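Local coordinates for 5-carboxymethyl-2-hydroxymuconate semialdehyde dehydrogenase (Thermus thermophilus, PDB 2D4E), which probably oxidises 5-carboxymethyl-2-hydroxymuconate semialdehyde to the corresponding acid with bound NAD as hydride acceptor, as a member of the aldehyde dehydrogenase family, at residues R267-G273 / G480-E486. Residues are numbered along the deposited sequence; the frame is centred on the assembly and turned at random.
Sequences RLSPELG and GSGDRRE. With NAD (nicotinamide-adenine-dinucleotide), chain K.
Beside the nicotinamide end of the NAD pocket, Glu271 and Gly482 form a single beta bridge that ties the end of strand 267-271 to the loop 480-486. Leu272 N donates to Ser481 O (2.9 Å), and Asp483 N to Pro270 O (3.1 Å). Gly482 CA sits 3.2 Å from the same Pro270 O, where a CB would clash. Further on, Ser481 OG donates to Gly273 O over 2.7 Å and also takes the N-H of Gly436. The bridged strand is an outermost one of the chain's five-stranded parallel, Rossmann-like cofactor-binding sheet, next to 244-248, while the loop comes from the stretch between strand 460-463 and helix 488-495. Glu271, Leu272 and Gly273 open the ELGGK signature of the family, whose glutamate is thought to act as general base in some relatives. On the cofactor side, Leu272 O accepts the carboxamide N7N of NAD nearly straight, at 166°, and Glu271 CB lies against that amide. The Glu271 carboxylate bonds to Arg182, Thr248 and Trp181; its OE2 touches Glu486 CG, the two carboxylates standing steeply to each other, and Glu486 OE2 is held by Tyr495 and Arg182. At the other end, a bend at chi2 (-90°) lays the Arg484 chain along the strand: CG passes 3.4 Å from Leu268 O, NE makes a weak bond to that oxygen, and Arg267 CG covers one guanidinium face, 3.3 Å from NH2. Water 1 lies at the guanidinium edge and links NH2, weakly, to Leu268 N. With an alanine here, Asp483 of the second subunit would probably lose its NH2 partner and Arg267 CG its cover. That salt bridge is reciprocal across the interface, where Asp483 also meets Arg267 NE of the second subunit; Arg267 pairs with Asp497 of its own chain as well.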
loop_
_atom_site.group_PDB
_atom_site.type_symbol
_atom_site.label_atom_id
_atom_site.label_comp_id
_atom_site.label_asym_id
_atom_site.label_seq_id
_atom_site.Cartn_x
_atom_site.Cartn_y
_atom_site.Cartn_z
ATOM N N ARG C 267 24.462 -5.256 5.858
ATOM C CA ARG C 267 23.288 -4.408 6.014
ATOM C C ARG C 267 23.097 -4.226 7.520
ATOM O O ARG C 267 23.057 -5.205 8.268
ATOM C CB ARG C 267 22.065 -5.094 5.406
ATOM C CG ARG C 267 20.810 -4.242 5.360
ATOM C CD ARG C 267 19.662 -5.012 4.700
ATOM N NE ARG C 267 20.112 -5.678 3.481
ATOM C CZ ARG C 267 19.367 -6.497 2.745
ATOM N NH1 ARG C 267 18.110 -6.758 3.089
ATOM N NH2 ARG C 267 19.882 -7.054 1.657
ATOM N N LEU C 268 22.970 -2.978 7.959
ATOM C CA LEU C 268 22.816 -2.675 9.382
ATOM C C LEU C 268 21.501 -1.969 9.722
ATOM O O LEU C 268 21.027 -1.114 8.972
ATOM C CB LEU C 268 24.008 -1.817 9.838
ATOM C CG LEU C 268 24.104 -1.283 11.274
ATOM C CD1 LEU C 268 24.046 -2.426 12.286
ATOM C CD2 LEU C 268 25.413 -0.518 11.432
ATOM N N SER C 269 20.923 -2.343 10.864
ATOM C CA SER C 269 19.678 -1.757 11.355
ATOM C C SER C 269 19.938 -1.278 12.780
ATOM O O SER C 269 19.550 -1.934 13.751
ATOM C CB SER C 269 18.564 -2.804 11.354
ATOM O OG SER C 269 17.373 -2.268 11.897
ATOM N N PRO C 270 20.588 -0.115 12.925
ATOM C CA PRO C 270 20.905 0.428 14.245
ATOM C C PRO C 270 19.869 1.290 14.954
ATOM O O PRO C 270 19.294 2.205 14.372
ATOM C CB PRO C 270 22.192 1.205 13.983
ATOM C CG PRO C 270 21.903 1.824 12.647
ATOM C CD PRO C 270 21.231 0.687 11.863
ATOM N N GLU C 271 19.654 0.970 16.223
ATOM C CA GLU C 271 18.760 1.711 17.109
ATOM C C GLU C 271 19.772 2.169 18.156
ATOM O O GLU C 271 20.198 1.393 19.014
ATOM C CB GLU C 271 17.706 0.780 17.707
ATOM C CG GLU C 271 16.723 0.241 16.669
ATOM C CD GLU C 271 15.752 -0.768 17.247
ATOM O OE1 GLU C 271 16.117 -1.427 18.240
ATOM O OE2 GLU C 271 14.634 -0.917 16.700
ATOM N N LEU C 272 20.184 3.426 18.045
ATOM C CA LEU C 272 21.216 3.964 18.916
ATOM C C LEU C 272 20.749 4.905 20.030
ATOM O O LEU C 272 19.599 4.841 20.467
ATOM C CB LEU C 272 22.286 4.623 18.031
ATOM C CG LEU C 272 22.661 3.748 16.812
ATOM C CD1 LEU C 272 23.581 4.513 15.882
ATOM C CD2 LEU C 272 23.327 2.444 17.269
ATOM N N GLY C 273 21.653 5.773 20.480
ATOM C CA GLY C 273 21.355 6.686 21.573
ATOM C C GLY C 273 20.248 7.702 21.389
ATOM O O GLY C 273 19.688 7.854 20.306
ATOM N N GLY C 480 21.879 10.933 14.923
ATOM C CA GLY C 480 22.696 9.986 15.668
ATOM C C GLY C 480 21.930 8.899 16.413
ATOM O O GLY C 480 22.529 8.115 17.150
ATOM N N SER C 481 20.616 8.826 16.224
ATOM C CA SER C 481 19.827 7.814 16.920
ATOM C C SER C 481 19.647 6.537 16.120
ATOM O O SER C 481 18.959 5.614 16.563
ATOM C CB SER C 481 18.461 8.380 17.315
ATOM O OG SER C 481 18.609 9.339 18.349
ATOM N N GLY C 482 20.261 6.480 14.941
ATOM C CA GLY C 482 20.155 5.278 14.139
ATOM C C GLY C 482 19.548 5.470 12.768
ATOM O O GLY C 482 19.424 6.588 12.262
ATOM N N ASP C 483 19.168 4.357 12.164
ATOM C CA ASP C 483 18.582 4.371 10.841
ATOM C C ASP C 483 17.745 3.105 10.669
ATOM O O ASP C 483 17.840 2.180 11.478
ATOM C CB ASP C 483 19.696 4.443 9.791
ATOM C CG ASP C 483 19.161 4.589 8.383
ATOM O OD1 ASP C 483 18.241 5.413 8.172
ATOM O OD2 ASP C 483 19.667 3.883 7.483
ATOM N N ARG C 484 16.923 3.074 9.622
ATOM C CA ARG C 484 16.056 1.933 9.350
ATOM C C ARG C 484 14.923 1.929 10.366
ATOM O O ARG C 484 14.934 2.695 11.333
ATOM C CB ARG C 484 16.827 0.620 9.470
ATOM C CG ARG C 484 18.050 0.512 8.579
ATOM C CD ARG C 484 17.686 -0.092 7.254
ATOM N NE ARG C 484 18.864 -0.402 6.449
ATOM C CZ ARG C 484 18.806 -0.960 5.248
ATOM N NH1 ARG C 484 17.628 -1.271 4.730
ATOM N NH2 ARG C 484 19.919 -1.191 4.563
ATOM N N ARG C 485 13.954 1.051 10.154
ATOM C CA ARG C 485 12.821 0.962 11.059
ATOM C C ARG C 485 12.444 -0.476 11.373
ATOM O O ARG C 485 12.705 -1.386 10.588
ATOM C CB ARG C 485 11.617 1.680 10.450
ATOM C CG ARG C 485 11.800 3.185 10.268
ATOM C CD ARG C 485 11.613 3.945 11.578
ATOM N NE ARG C 485 11.787 5.381 11.378
ATOM C CZ ARG C 485 12.964 6.007 11.365
ATOM N NH1 ARG C 485 14.090 5.330 11.552
ATOM N NH2 ARG C 485 13.016 7.314 11.147
ATOM N N GLU C 486 11.852 -0.665 12.548
ATOM C CA GLU C 486 11.366 -1.966 12.995
ATOM C C GLU C 486 9.859 -1.769 13.163
ATOM O O GLU C 486 9.382 -0.628 13.200
ATOM C CB GLU C 486 11.979 -2.362 14.346
ATOM C CG GLU C 486 13.420 -2.859 14.292
ATOM C CD GLU C 486 13.562 -4.213 13.604
ATOM O OE1 GLU C 486 12.541 -4.889 13.371
ATOM O OE2 GLU C 486 14.701 -4.611 13.306
HETATM P PA NAD K . 26.802 -0.802 24.073
HETATM O O1A NAD K . 28.190 -0.766 24.520
HETATM O O2A NAD K . 26.638 -0.237 22.723
HETATM O O5B NAD K . 26.168 -2.295 24.023
HETATM C C5B NAD K . 25.316 -2.821 22.953
HETATM C C4B NAD K . 25.941 -4.103 22.446
HETATM O O4B NAD K . 27.124 -3.669 21.741
HETATM C C3B NAD K . 26.471 -5.055 23.554
HETATM O O3B NAD K . 25.924 -6.381 23.390
HETATM C C2B NAD K . 27.995 -4.975 23.363
HETATM O O2B NAD K . 28.681 -6.194 23.727
HETATM C C1B NAD K . 28.102 -4.630 21.891
HETATM N N9A NAD K . 29.377 -4.024 21.554
HETATM C C8A NAD K . 30.121 -3.091 22.254
HETATM N N7A NAD K . 31.277 -2.746 21.640
HETATM C C5A NAD K . 31.248 -3.516 20.477
HETATM C C6A NAD K . 32.179 -3.631 19.377
HETATM N N6A NAD K . 33.324 -2.945 19.315
HETATM N N1A NAD K . 31.830 -4.510 18.362
HETATM C C2A NAD K . 30.637 -5.223 18.435
HETATM N N3A NAD K . 29.729 -5.184 19.400
HETATM C C4A NAD K . 30.083 -4.310 20.401
HETATM O O3 NAD K . 25.975 -0.061 25.113
HETATM P PN NAD K . 24.804 -0.347 26.143
HETATM O O1N NAD K . 25.303 0.126 27.451
HETATM O O2N NAD K . 24.424 -1.768 26.064
HETATM O O5D NAD K . 23.868 0.707 25.500
HETATM C C5D NAD K . 22.788 1.385 26.095
HETATM C C4D NAD K . 22.475 2.233 24.903
HETATM O O4D NAD K . 21.562 1.578 23.993
HETATM C C3D NAD K . 21.973 3.644 25.176
HETATM O O3D NAD K . 22.698 4.647 24.437
HETATM C C2D NAD K . 20.502 3.513 24.785
HETATM O O2D NAD K . 19.956 4.797 24.416
HETATM C C1D NAD K . 20.577 2.508 23.657
HETATM N N1N NAD K . 19.296 1.832 23.392
HETATM C C2N NAD K . 18.686 2.275 22.228
HETATM C C3N NAD K . 17.465 1.695 21.917
HETATM C C7N NAD K . 16.679 2.108 20.681
HETATM O O7N NAD K . 15.616 1.557 20.461
HETATM N N7N NAD K . 17.157 3.065 19.866
HETATM C C4N NAD K . 16.858 0.672 22.780
HETATM C C5N NAD K . 17.604 0.317 23.941
HETATM C C6N NAD K . 18.811 0.845 24.310
HETATM O O HOH W 1 22.818 -0.703 6.162
HETATM O O HOH W 2 21.460 1.617 7.598
HETATM O O HOH W 3 15.196 -3.196 10.906
HETATM O O HOH W 4 16.807 0.316 13.096
#